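Cellulose biosynthesis protein BcsG (Salmonella typhimurium LT2, PDB 5OLT) is required for cellulose biosynthesis and has an extramembrane, zinc-binding domain of the alkaline phosphatase family. Local coordinates at residues I90-F95 with S322-R327; A106-L109 with G115-S118; D134-L139 with R209-F214; V188-A193 with A238-D243; R197-E202 with E253-K258. One frame throughout, in Å; residues are numbered along the deposited sequence. Where two conformers were deposited one is given.

Contact 1 of 5, residues I90-F95 with S322-R327; sequences ILFKHF and SELVVR
Leu324 points from its helix at the strand and divides its two methyls between Ile90 and Phe92. Ile90 meets it tip to tip, CD1 lying 4.0 Å from Leu324 CD2 and only slightly farther from CD1. The isoleucine arm is stretched out, with CG1 anti to the carbonyl carbon (chi1 -60°) and CD1 carried on away from the backbone. Phe92 approaches from the opposite direction to the leucine and turns its edge to it: ring atom CZ stops 4.0 Å from Leu324 CD1, near the ring plane, so the leucine meets the rim and not a face. One of the ring faces is taken by Phe95, whose CD2 sits 3.9 Å above the Phe92 plane, offset toward the rim. This is helix-on-sheet packing, in which helix 318-328 lies against strand 90-96 and its neighbours; Leu324 also reaches Val296 and Met260, while Ile90 and Phe92 touch Ile312. Within the helix, Arg327 NE binds Glu323 OE2 at 2.8 Å. With only methyls and a ring edge meeting across it, the buried join rests on dispersion and the exclusion of water, without directional bonds.

Contact 2 of 5, residues A106-L109 with G115-S118; sequences AIRL and GQPS
Arg108 reaches from its helix to the backbone of the following loop and grips Pro117 O end-on with two nitrogens. The shorter bond, NH1 to Pro117 O, is 2.9 Å long and lies in the carbonyl plane on a lone pair; the second, NH2 to Pro117 O, measures 3.1 Å, and its donor is tilted 28° from that plane. Seen from the arginine, the oxygen is almost in the plane of the guanidinium, at its edge. The chain is extended from CG to NE, and the turn at chi4 (-75°) then sets the flat end against the loop. Helix 102-110, which starts at the zinc ligand Ser102, is thereby tied to the loop leading into helix 119-122, where Ser118 is the N-cap and its OG accepts from Arg121 N. Pro117 also offers its ring: CD is 3.5 Å from Arg108 NH1. From another direction comes Gln116, whose CG is 3.4 Å from the same NH1, its amide plane inclined 64° to the guanidinium. The amide itself is engaged elsewhere, NE2 donating to Val354 O. Leu122 packs on both Arg108 and Pro117, and the charged group sits in a buried setting, about 12 Å from the zinc ion.

Contact 3 of 5, residues D134-L139 with R209-F214; sequences DNLAKL and RSATFF
Arg209 meets Leu139 through the aliphatic part of its side chain: CD comes to 3.9 Å from Leu139 O, a loose van der Waals approach. With chi1 at 57°, CG stands between the backbone N and the carbonyl carbon, and a further bend at chi3 folds the chain, leaving the methylene nearer than the guanidinium to that carbonyl. Leu139 takes part through its backbone oxygen, while the end of its side chain leads away from the strand. Ser210, next in sequence, starts off away from the helix. At Ala211 the strand faces the helix again, and CB packs 3.8 Å from Leu136 CD1. The two backbones come to 7.2 Å between Leu136 CA and Ala211 CA. Here the mixed central sheet is sandwiched between helical layers, as in the alkaline phosphatase fold: odd-numbered residues of this strand, Ala211 and Phe213 among them, face helix 132-138 and its neighbours, while even-numbered ones such as Thr212 and Phe214 face the layer containing helix 191-203. Leu136 is held from other sides too, by Leu61 of an adjacent strand and by Val329, and its second methyl, CD2, packs on Val325 of helix 318-328. Ala211 is fixed through backbone bonds to Thr142 and His144 of the edge strand 142-147.

Contact 4 of 5, residues V188-A193 with A238-D243; sequences VYDDLA and AQKLFD
Asp191 and Leu241 form the close side of this contact, their side chains meeting at an oblique angle. The leucine methyl CD1 lies 3.5 Å from Asp191 OD2, a carboxylate oxygen in van der Waals contact with a methyl. Leu241 gets there with CG anti to its own backbone N (chi1 175°), which swings CD1 across to the other helix. Leu216 of the central sheet touches both residues, and this half is buried. Asp148 OD2 is close to Asp191 OD1, and this close pair of carboxylates would probably raise the proton affinity of one of them. The first segment runs from strand 187-189 into helix 191-203; the second lies in helix 234-255, the neighbour of helix 191-203 on one face of the sheet, and the two join where helix 191-203 starts. Asp190 is its N-cap: OD2 accepts from Ala193 N at 3.0 Å through the anti lone pair. Helix 234-255 also contributes to this start, since Glu244 OE1 takes the N-H of Leu192. On the looser side, Asp190 OD1 and Lys240 NZ are 4.2 Å apart, beyond a salt bridge. One water spans them, donating to Asp190 OD1 at 2.7 Å and accepting from Lys240 NZ at 2.8 Å. The nearby Glu244 carboxylate adds negative charge, which the lysine probably offsets in part.

Contact 5 of 5, residues R197-E202 with E253-K258; sequences RWLTGE and EKSGRK
The C-terminal end of helix 234-255 and the turn after it pack beside helix 191-203, with Leu199 and Glu202 set against Arg257. Leu199 and Arg257 slide past each other in opposite directions, and the contact is made by Leu199 CD1 on the arginine methylene CD, 3.8 Å away. Farther out, the arginine chain bends at chi3 (64°) and brings its guanidinium alongside the backbone of Glu202. The flat group faces the peptide there: Glu202 C stands 3.8 Å above its plane, over the centre. Glu202 O is 3.3 Å from Arg257 NH2, but it too lies over the face, where the angle is too poor for a hydrogen bond. NH2 is instead used in a salt bridge with Asp60, whose other carboxylate oxygen binds Ser210, so this corner ties the helix pair to the sheet. Helix 234-255 is the connection of a beta-alpha-beta crossover between the parallel strands 210-216 and 259-265, and the chain turns here to enter the second strand. Ser255 shapes the exit: its OG accepts from Arg257 N at 3.0 Å in an ST turn and also bonds with Leu252 O, while Gly256 takes positive phi (66°). Ser255 OG is only loosely near Leu199 CD1, at 4.4 Å. A chi1 of -75° puts Glu202 CG 3.6 Å above the Trp198 ring plane, toward the rim; a bend at chi2 follows. Trp198 itself packs on Phe248 and Leu252 of the neighbouring helix.

How the contacts relate
All five contacts belong to one domain built round the seven-stranded mixed sheet. Contacts 1, 2 and 3 involve the helical layer on one face, contacts 4 and 5 the helix pair on the other. The other four are nested inside the loop closed by contact 1; contact 2 closes before contact 3 opens, while contacts 3, 4 and 5 interleave. Contacts 4 and 5 share helices 191-203 and 234-255, with centres 18 Å apart. Strand 210-216 links the two sides: Phe213 CE1 lies 3.6 Å from Leu109 CD2 of contact 2, and Phe214 reaches Asp191 of contact 4. Helices on both faces are thus joined to the sheet of the zinc-binding domain, consistent with an alkaline phosphatase-type core.

Contact 1 of 5, residues I90-F95 with S322-R327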
# COMPACT_ATOMS: atom_id res chain seq x y z
N ILE A 90 2.11 12.89 -4.26
CA ILE A 90 2.66 11.83 -5.09
C ILE A 90 1.53 10.83 -5.33
O ILE A 90 0.86 10.43 -4.36
CB ILE A 90 3.83 11.14 -4.37
CG1 ILE A 90 4.96 12.12 -4.05
CG2 ILE A 90 4.32 9.93 -5.19
CD1 ILE A 90 5.98 11.56 -3.06
N LEU A 91 1.33 10.41 -6.57
CA LEU A 91 0.25 9.46 -6.87
C LEU A 91 0.79 8.39 -7.79
O LEU A 91 1.30 8.70 -8.89
CB LEU A 91 -0.92 10.24 -7.50
CG LEU A 91 -2.19 9.46 -7.83
CD1 LEU A 91 -2.78 8.82 -6.58
CD2 LEU A 91 -3.20 10.41 -8.49
N PHE A 92 0.68 7.14 -7.35
CA PHE A 92 1.13 6.02 -8.20
C PHE A 92 0.03 5.57 -9.14
O PHE A 92 -1.12 5.35 -8.72
CB PHE A 92 1.50 4.83 -7.30
CG PHE A 92 2.76 5.04 -6.49
CD1 PHE A 92 2.72 5.70 -5.25
CD2 PHE A 92 3.97 4.52 -6.93
CE1 PHE A 92 3.88 5.88 -4.50
CE2 PHE A 92 5.14 4.68 -6.17
CZ PHE A 92 5.10 5.36 -4.94
N LYS A 93 0.39 5.37 -10.41
CA LYS A 93 -0.53 4.93 -11.46
C LYS A 93 -0.42 3.45 -11.81
O LYS A 93 -1.31 2.90 -12.39
CB LYS A 93 -0.37 5.81 -12.71
CG LYS A 93 -0.68 7.30 -12.50
CD LYS A 93 -2.10 7.48 -11.98
CE LYS A 93 -2.48 8.95 -11.81
NZ LYS A 93 -2.59 9.62 -13.13
N HIS A 94 0.69 2.83 -11.43
CA HIS A 94 0.92 1.41 -11.69
C HIS A 94 1.50 0.76 -10.44
O HIS A 94 2.56 0.11 -10.51
CB HIS A 94 1.79 1.20 -12.96
CG HIS A 94 1.07 1.63 -14.19
ND1 HIS A 94 0.04 0.89 -14.73
CD2 HIS A 94 1.18 2.74 -14.95
CE1 HIS A 94 -0.43 1.51 -15.79
NE2 HIS A 94 0.22 2.65 -15.92
N PHE A 95 0.79 0.91 -9.32
CA PHE A 95 1.16 0.29 -8.05
C PHE A 95 0.44 -1.05 -7.96
O PHE A 95 -0.78 -1.09 -8.05
CB PHE A 95 0.73 1.19 -6.89
CG PHE A 95 1.27 0.75 -5.57
CD1 PHE A 95 0.66 -0.32 -4.85
CD2 PHE A 95 2.40 1.36 -5.05
CE1 PHE A 95 1.18 -0.72 -3.63
CE2 PHE A 95 2.88 0.98 -3.81
CZ PHE A 95 2.29 -0.06 -3.10
N SER A 322 8.29 2.09 1.24
CA SER A 322 9.35 2.04 2.21
C SER A 322 10.48 3.02 1.84
O SER A 322 11.03 3.70 2.74
CB SER A 322 9.85 0.60 2.39
OG SER A 322 10.88 0.58 3.37
N GLU A 323 10.84 3.08 0.55
CA GLU A 323 11.88 4.04 0.17
C GLU A 323 11.48 5.48 0.43
O GLU A 323 12.29 6.26 0.93
CB GLU A 323 12.20 3.85 -1.31
CG GLU A 323 13.28 4.77 -1.82
CD GLU A 323 14.61 4.61 -1.17
OE1 GLU A 323 14.93 3.50 -0.69
OE2 GLU A 323 15.37 5.62 -1.18
N LEU A 324 10.22 5.84 0.15
CA LEU A 324 9.80 7.20 0.45
C LEU A 324 9.84 7.48 1.94
O LEU A 324 10.25 8.60 2.35
CB LEU A 324 8.37 7.46 -0.10
CG LEU A 324 8.32 7.67 -1.63
CD1 LEU A 324 6.89 7.58 -2.10
CD2 LEU A 324 8.95 9.01 -2.06
N VAL A 325 9.48 6.49 2.78
CA VAL A 325 9.60 6.64 4.22
C VAL A 325 11.06 6.87 4.64
O VAL A 325 11.31 7.78 5.44
CB VAL A 325 8.93 5.47 5.00
CG1 VAL A 325 9.20 5.58 6.51
CG2 VAL A 325 7.42 5.45 4.70
N VAL A 326 12.00 6.09 4.13
CA VAL A 326 13.35 6.33 4.59
C VAL A 326 13.84 7.71 4.13
O VAL A 326 14.54 8.38 4.91
CB VAL A 326 14.28 5.16 4.23
CG1 VAL A 326 14.75 5.25 2.80
CG2 VAL A 326 15.46 5.08 5.18
N ARG A 327 13.43 8.17 2.93
CA ARG A 327 13.81 9.51 2.44
C ARG A 327 13.28 10.59 3.36
O ARG A 327 13.92 11.66 3.51
CB ARG A 327 13.35 9.72 0.99
CG ARG A 327 14.10 8.78 0.05
CD ARG A 327 13.71 8.98 -1.38
NE ARG A 327 14.44 8.05 -2.25
CZ ARG A 327 14.39 8.11 -3.58
NH1 ARG A 327 13.70 9.07 -4.20
NH2 ARG A 327 15.03 7.21 -4.32

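Contact 2 of 5, residues A106-L109 with G115-S118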
# COMPACT_ATOMS: atom_id res chain seq x y z
N ALA A 106 -2.09 -7.01 3.84
CA ALA A 106 -1.61 -6.29 5.02
C ALA A 106 -0.22 -6.77 5.42
O ALA A 106 0.66 -5.95 5.75
CB ALA A 106 -2.58 -6.48 6.17
N ILE A 107 0.03 -8.08 5.35
CA ILE A 107 1.36 -8.59 5.68
C ILE A 107 2.40 -8.05 4.68
O ILE A 107 3.49 -7.64 5.09
CB ILE A 107 1.38 -10.14 5.66
CG1 ILE A 107 0.38 -10.70 6.70
CG2 ILE A 107 2.77 -10.64 6.03
CD1 ILE A 107 0.10 -12.18 6.46
N ARG A 108 2.06 -8.02 3.38
CA ARG A 108 3.00 -7.49 2.39
C ARG A 108 3.34 -6.02 2.70
O ARG A 108 4.49 -5.62 2.61
CB ARG A 108 2.43 -7.65 0.99
CG ARG A 108 2.41 -9.10 0.52
CD ARG A 108 1.87 -9.25 -0.90
NE ARG A 108 1.94 -10.67 -1.33
CZ ARG A 108 3.07 -11.29 -1.68
NH1 ARG A 108 4.23 -10.65 -1.76
NH2 ARG A 108 3.02 -12.61 -1.96
N LEU A 109 2.34 -5.23 3.03
CA LEU A 109 2.59 -3.83 3.36
C LEU A 109 3.43 -3.69 4.64
O LEU A 109 4.36 -2.87 4.68
CB LEU A 109 1.23 -3.12 3.56
CG LEU A 109 1.25 -1.64 4.01
CD1 LEU A 109 2.13 -0.75 3.16
CD2 LEU A 109 -0.17 -1.14 3.95
N GLY A 115 12.22 -6.74 -0.51
CA GLY A 115 11.59 -7.08 -1.76
C GLY A 115 10.46 -8.10 -1.61
O GLY A 115 10.19 -8.67 -0.54
N GLN A 116 9.74 -8.27 -2.70
CA GLN A 116 8.50 -9.03 -2.69
C GLN A 116 8.73 -10.54 -2.50
O GLN A 116 9.42 -11.15 -3.33
CB GLN A 116 7.82 -8.81 -4.04
CG GLN A 116 6.47 -9.51 -4.11
CD GLN A 116 5.61 -9.07 -5.27
OE1 GLN A 116 5.59 -7.89 -5.61
NE2 GLN A 116 4.87 -9.98 -5.85
N PRO A 117 8.09 -11.15 -1.49
CA PRO A 117 8.21 -12.61 -1.30
C PRO A 117 7.12 -13.38 -2.02
O PRO A 117 6.04 -12.86 -2.33
CB PRO A 117 7.98 -12.78 0.19
CG PRO A 117 7.05 -11.66 0.58
CD PRO A 117 7.46 -10.50 -0.31
N SER A 118 7.37 -14.68 -2.23
CA SER A 118 6.28 -15.59 -2.59
C SER A 118 5.23 -15.63 -1.50
O SER A 118 5.49 -15.24 -0.35
CB SER A 118 6.84 -17.01 -2.83
OG SER A 118 7.35 -17.50 -1.59

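Contact 3 of 5, residues D134-L139 with R209-F214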
# COMPACT_ATOMS: atom_id res chain seq x y z
N ASP A 134 8.75 -1.87 12.47
CA ASP A 134 9.83 -2.18 13.41
C ASP A 134 11.05 -1.33 13.16
O ASP A 134 11.71 -0.88 14.11
CB ASP A 134 10.20 -3.65 13.30
CG ASP A 134 9.21 -4.53 14.02
OD1 ASP A 134 8.40 -4.02 14.84
OD2 ASP A 134 9.27 -5.76 13.77
N ASN A 135 11.35 -1.09 11.88
CA ASN A 135 12.43 -0.18 11.51
C ASN A 135 12.16 1.19 12.11
O ASN A 135 13.07 1.84 12.63
CB ASN A 135 12.57 -0.10 9.98
CG ASN A 135 13.08 -1.41 9.36
OD1 ASN A 135 13.85 -2.14 10.00
ND2 ASN A 135 12.65 -1.70 8.16
N LEU A 136 10.90 1.64 12.05
CA LEU A 136 10.59 2.94 12.63
C LEU A 136 10.60 2.92 14.15
O LEU A 136 11.11 3.88 14.79
CB LEU A 136 9.23 3.41 12.10
CG LEU A 136 9.27 3.70 10.60
CD1 LEU A 136 7.84 3.88 10.12
CD2 LEU A 136 10.15 4.92 10.25
N ALA A 137 10.12 1.82 14.76
CA ALA A 137 10.13 1.72 16.23
C ALA A 137 11.55 1.83 16.77
O ALA A 137 11.78 2.49 17.79
CB ALA A 137 9.50 0.43 16.71
N LYS A 138 12.50 1.20 16.06
CA LYS A 138 13.93 1.22 16.41
C LYS A 138 14.48 2.64 16.46
O LYS A 138 15.38 2.94 17.26
CB LYS A 138 14.73 0.37 15.40
CG LYS A 138 14.72 -1.12 15.70
CD LYS A 138 15.12 -1.98 14.51
CE LYS A 138 16.30 -1.43 13.72
NZ LYS A 138 16.83 -2.46 12.78
N LEU A 139 13.92 3.50 15.61
CA LEU A 139 14.36 4.90 15.47
C LEU A 139 13.53 5.86 16.32
O LEU A 139 13.65 7.09 16.13
CB LEU A 139 14.30 5.32 14.00
CG LEU A 139 15.31 4.63 13.08
CD1 LEU A 139 14.94 4.91 11.62
CD2 LEU A 139 16.74 5.08 13.35
N ARG A 209 7.31 11.50 17.75
CA ARG A 209 7.25 10.81 16.48
C ARG A 209 6.52 9.51 16.62
O ARG A 209 6.67 8.78 17.61
CB ARG A 209 8.59 10.70 15.74
CG ARG A 209 9.67 10.04 16.49
CD ARG A 209 10.99 9.97 15.74
NE ARG A 209 11.71 11.15 15.23
CZ ARG A 209 12.45 12.00 15.96
NH1 ARG A 209 12.45 11.90 17.28
NH2 ARG A 209 13.14 12.97 15.37
N SER A 210 5.69 9.23 15.63
CA SER A 210 4.83 8.05 15.71
C SER A 210 4.57 7.52 14.32
O SER A 210 4.68 8.24 13.35
CB SER A 210 3.51 8.36 16.40
OG SER A 210 2.67 9.17 15.59
N ALA A 211 4.18 6.26 14.27
CA ALA A 211 3.87 5.58 13.01
C ALA A 211 2.65 4.74 13.27
O ALA A 211 2.65 3.89 14.16
CB ALA A 211 5.03 4.72 12.54
N THR A 212 1.59 4.97 12.49
CA THR A 212 0.31 4.34 12.68
C THR A 212 -0.08 3.56 11.44
O THR A 212 -0.01 4.08 10.32
CB THR A 212 -0.78 5.41 12.97
OG1 THR A 212 -0.42 6.08 14.16
CG2 THR A 212 -2.14 4.80 13.15
N PHE A 213 -0.51 2.31 11.66
CA PHE A 213 -1.13 1.48 10.64
C PHE A 213 -2.63 1.49 10.85
O PHE A 213 -3.13 1.10 11.93
CB PHE A 213 -0.59 0.04 10.75
CG PHE A 213 -1.13 -0.88 9.71
CD1 PHE A 213 -0.73 -0.72 8.38
CD2 PHE A 213 -2.04 -1.88 10.03
CE1 PHE A 213 -1.21 -1.58 7.39
CE2 PHE A 213 -2.56 -2.76 9.03
CZ PHE A 213 -2.14 -2.57 7.71
N PHE A 214 -3.36 1.96 9.84
CA PHE A 214 -4.81 2.10 9.93
C PHE A 214 -5.47 1.28 8.82
O PHE A 214 -5.21 1.55 7.65
CB PHE A 214 -5.15 3.60 9.79
CG PHE A 214 -6.64 3.96 9.76
CD1 PHE A 214 -7.65 3.13 10.31
CD2 PHE A 214 -7.03 5.18 9.17
CE1 PHE A 214 -8.99 3.50 10.27
CE2 PHE A 214 -8.38 5.55 9.15
CZ PHE A 214 -9.36 4.72 9.69

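Contact 4 of 5, residues V188-A193 with A238-D243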
# COMPACT_ATOMS: atom_id res chain seq x y z
N VAL A 188 -18.71 -1.21 11.23
CA VAL A 188 -17.63 -0.45 10.58
C VAL A 188 -17.80 0.98 11.06
O VAL A 188 -18.86 1.62 10.80
CB VAL A 188 -17.70 -0.54 9.05
CG1 VAL A 188 -16.48 0.19 8.47
CG2 VAL A 188 -17.72 -2.00 8.61
N TYR A 189 -16.83 1.47 11.83
CA TYR A 189 -16.94 2.79 12.42
C TYR A 189 -16.71 3.89 11.38
O TYR A 189 -15.98 3.67 10.39
CB TYR A 189 -15.93 2.94 13.55
CG TYR A 189 -16.19 1.92 14.62
CD1 TYR A 189 -17.35 2.00 15.39
CD2 TYR A 189 -15.29 0.86 14.84
CE1 TYR A 189 -17.64 1.03 16.35
CE2 TYR A 189 -15.57 -0.11 15.81
CZ TYR A 189 -16.73 -0.01 16.56
OH TYR A 189 -16.97 -0.96 17.53
N ASP A 190 -17.24 5.07 11.65
CA ASP A 190 -17.02 6.20 10.77
C ASP A 190 -15.54 6.55 10.70
O ASP A 190 -14.88 6.77 11.75
CB ASP A 190 -17.78 7.42 11.27
CG ASP A 190 -17.68 8.54 10.31
OD1 ASP A 190 -18.38 8.50 9.27
OD2 ASP A 190 -16.86 9.44 10.56
N ASP A 191 -15.03 6.69 9.48
CA ASP A 191 -13.59 6.90 9.33
C ASP A 191 -13.12 8.27 9.77
O ASP A 191 -12.01 8.40 10.32
CB ASP A 191 -13.16 6.62 7.91
CG ASP A 191 -13.29 5.15 7.60
OD1 ASP A 191 -12.72 4.35 8.42
OD2 ASP A 191 -14.01 4.77 6.63
N LEU A 192 -13.94 9.31 9.52
CA LEU A 192 -13.55 10.63 9.99
C LEU A 192 -13.49 10.63 11.51
O LEU A 192 -12.59 11.28 12.07
CB LEU A 192 -14.51 11.68 9.45
CG LEU A 192 -14.20 13.15 9.75
CD1 LEU A 192 -12.77 13.49 9.32
CD2 LEU A 192 -15.25 14.04 9.08
N ALA A 193 -14.41 9.94 12.18
CA ALA A 193 -14.36 9.86 13.66
C ALA A 193 -13.10 9.14 14.15
O ALA A 193 -12.46 9.59 15.10
CB ALA A 193 -15.60 9.19 14.21
N ALA A 238 -17.83 4.71 -1.49
CA ALA A 238 -16.51 5.24 -1.90
C ALA A 238 -16.54 6.76 -1.87
O ALA A 238 -15.60 7.37 -1.36
CB ALA A 238 -16.13 4.70 -3.27
N GLN A 239 -17.62 7.39 -2.38
CA GLN A 239 -17.75 8.84 -2.25
C GLN A 239 -17.68 9.28 -0.78
O GLN A 239 -17.01 10.27 -0.47
CB GLN A 239 -19.08 9.27 -2.89
CG GLN A 239 -19.36 10.76 -2.74
CD GLN A 239 -18.54 11.65 -3.67
OE1 GLN A 239 -18.18 11.24 -4.81
NE2 GLN A 239 -18.26 12.89 -3.22
N LYS A 240 -18.40 8.57 0.10
CA LYS A 240 -18.40 8.91 1.52
C LYS A 240 -17.00 8.82 2.09
O LYS A 240 -16.55 9.73 2.79
CB LYS A 240 -19.35 7.96 2.27
CG LYS A 240 -19.35 8.10 3.79
CD LYS A 240 -20.42 7.20 4.36
CE LYS A 240 -20.52 7.24 5.88
NZ LYS A 240 -21.46 8.26 6.37
N LEU A 241 -16.29 7.74 1.77
CA LEU A 241 -14.91 7.58 2.25
C LEU A 241 -14.00 8.69 1.73
O LEU A 241 -13.23 9.27 2.49
CB LEU A 241 -14.35 6.21 1.81
CG LEU A 241 -12.87 5.99 2.16
CD1 LEU A 241 -12.58 6.09 3.67
CD2 LEU A 241 -12.41 4.65 1.60
N PHE A 242 -14.10 8.97 0.42
CA PHE A 242 -13.20 9.96 -0.15
C PHE A 242 -13.51 11.35 0.39
O PHE A 242 -12.59 12.13 0.64
CB PHE A 242 -13.27 9.95 -1.68
CG PHE A 242 -12.90 8.62 -2.31
CD1 PHE A 242 -12.18 7.64 -1.64
CD2 PHE A 242 -13.28 8.37 -3.64
CE1 PHE A 242 -11.89 6.44 -2.28
CE2 PHE A 242 -12.99 7.17 -4.27
CZ PHE A 242 -12.28 6.20 -3.58
N ASP A 243 -14.79 11.65 0.60
CA ASP A 243 -15.16 12.93 1.24
C ASP A 243 -14.65 13.02 2.67
O ASP A 243 -14.16 14.09 3.09
CB ASP A 243 -16.69 13.09 1.21
CG ASP A 243 -17.22 13.50 -0.18
OD1 ASP A 243 -16.42 13.97 -1.04
OD2 ASP A 243 -18.46 13.36 -0.38
O HOH W 1 -20.97 7.74 9.10

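Contact 5 of 5, residues R197-E202 with E253-K258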
# COMPACT_ATOMS: atom_id res chain seq x y z
N ARG A 197 -10.09 11.09 16.25
CA ARG A 197 -9.63 10.54 17.53
C ARG A 197 -8.11 10.36 17.50
O ARG A 197 -7.40 10.70 18.44
CB ARG A 197 -10.36 9.22 17.84
CG ARG A 197 -9.78 8.53 19.08
CD ARG A 197 -10.64 7.36 19.52
NE ARG A 197 -11.95 7.81 20.02
CZ ARG A 197 -12.88 7.02 20.54
NH1 ARG A 197 -12.67 5.71 20.67
NH2 ARG A 197 -14.03 7.55 20.97
N TRP A 198 -7.58 9.85 16.38
CA TRP A 198 -6.15 9.73 16.21
C TRP A 198 -5.45 11.10 16.32
O TRP A 198 -4.43 11.25 17.01
CB TRP A 198 -5.87 9.09 14.84
CG TRP A 198 -4.44 9.03 14.46
CD1 TRP A 198 -3.54 8.07 14.82
CD2 TRP A 198 -3.71 9.99 13.69
NE1 TRP A 198 -2.30 8.36 14.33
CE2 TRP A 198 -2.37 9.54 13.62
CE3 TRP A 198 -4.06 11.18 13.04
CZ2 TRP A 198 -1.38 10.23 12.92
CZ3 TRP A 198 -3.08 11.88 12.36
CH2 TRP A 198 -1.75 11.41 12.32
N LEU A 199 -6.03 12.11 15.67
CA LEU A 199 -5.44 13.46 15.62
C LEU A 199 -5.40 14.12 17.01
O LEU A 199 -4.43 14.77 17.36
CB LEU A 199 -6.18 14.35 14.62
CG LEU A 199 -5.56 15.74 14.41
CD1 LEU A 199 -4.09 15.69 13.98
CD2 LEU A 199 -6.40 16.50 13.38
N THR A 200 -6.45 13.95 17.80
CA THR A 200 -6.45 14.48 19.19
C THR A 200 -5.34 13.78 20.00
O THR A 200 -4.57 14.43 20.73
CB THR A 200 -7.79 14.24 19.92
OG1 THR A 200 -7.93 12.84 20.20
CG2 THR A 200 -9.01 14.75 19.10
N GLY A 201 -5.24 12.44 19.87
CA GLY A 201 -4.23 11.65 20.62
C GLY A 201 -2.81 12.10 20.33
O GLY A 201 -1.98 12.21 21.26
N GLU A 202 -2.53 12.39 19.05
CA GLU A 202 -1.17 12.77 18.59
C GLU A 202 -0.82 14.17 19.05
O GLU A 202 0.36 14.52 19.45
CB GLU A 202 -1.03 12.68 17.05
CG GLU A 202 -0.91 11.25 16.47
CD GLU A 202 -0.06 10.24 17.28
OE1 GLU A 202 0.88 10.61 18.04
OE2 GLU A 202 -0.32 9.02 17.13
N GLU A 253 -4.20 19.86 7.65
CA GLU A 253 -3.60 21.13 7.22
C GLU A 253 -3.79 22.17 8.33
O GLU A 253 -2.83 22.86 8.72
CB GLU A 253 -4.23 21.62 5.91
CG GLU A 253 -3.70 20.97 4.64
CD GLU A 253 -4.59 21.13 3.39
OE1 GLU A 253 -5.67 21.79 3.44
OE2 GLU A 253 -4.20 20.57 2.34
N LYS A 254 -5.00 22.27 8.86
CA LYS A 254 -5.29 23.29 9.91
C LYS A 254 -4.47 23.06 11.19
O LYS A 254 -4.12 24.01 11.89
CB LYS A 254 -6.77 23.30 10.30
CG LYS A 254 -7.74 23.86 9.27
CD LYS A 254 -9.15 23.64 9.81
CE LYS A 254 -10.22 24.18 8.88
NZ LYS A 254 -11.54 23.69 9.35
N SER A 255 -4.13 21.81 11.47
CA SER A 255 -3.45 21.45 12.72
C SER A 255 -2.02 21.97 12.73
O SER A 255 -1.44 22.11 13.81
CB SER A 255 -3.44 19.93 12.91
OG SER A 255 -2.42 19.34 12.13
N GLY A 256 -1.45 22.21 11.55
CA GLY A 256 -0.03 22.53 11.38
C GLY A 256 0.97 21.43 11.73
O GLY A 256 2.17 21.65 11.60
N ARG A 257 0.49 20.25 12.14
CA ARG A 257 1.37 19.13 12.47
C ARG A 257 2.13 18.63 11.24
O ARG A 257 1.64 18.67 10.10
CB ARG A 257 0.56 17.99 13.08
CG ARG A 257 -0.14 18.33 14.40
CD ARG A 257 -0.74 17.08 15.01
NE ARG A 257 0.27 16.10 15.39
CZ ARG A 257 1.12 16.21 16.42
NH1 ARG A 257 1.11 17.26 17.22
NH2 ARG A 257 1.98 15.23 16.67
N LYS A 258 3.34 18.13 11.49
CA LYS A 258 4.15 17.49 10.44
C LYS A 258 3.70 16.03 10.34
O LYS A 258 3.87 15.25 11.28
CB LYS A 258 5.63 17.58 10.78
CG LYS A 258 6.16 19.01 10.76
CD LYS A 258 7.57 19.09 11.30
CE LYS A 258 8.13 20.53 11.23
NZ LYS A 258 7.39 21.54 12.07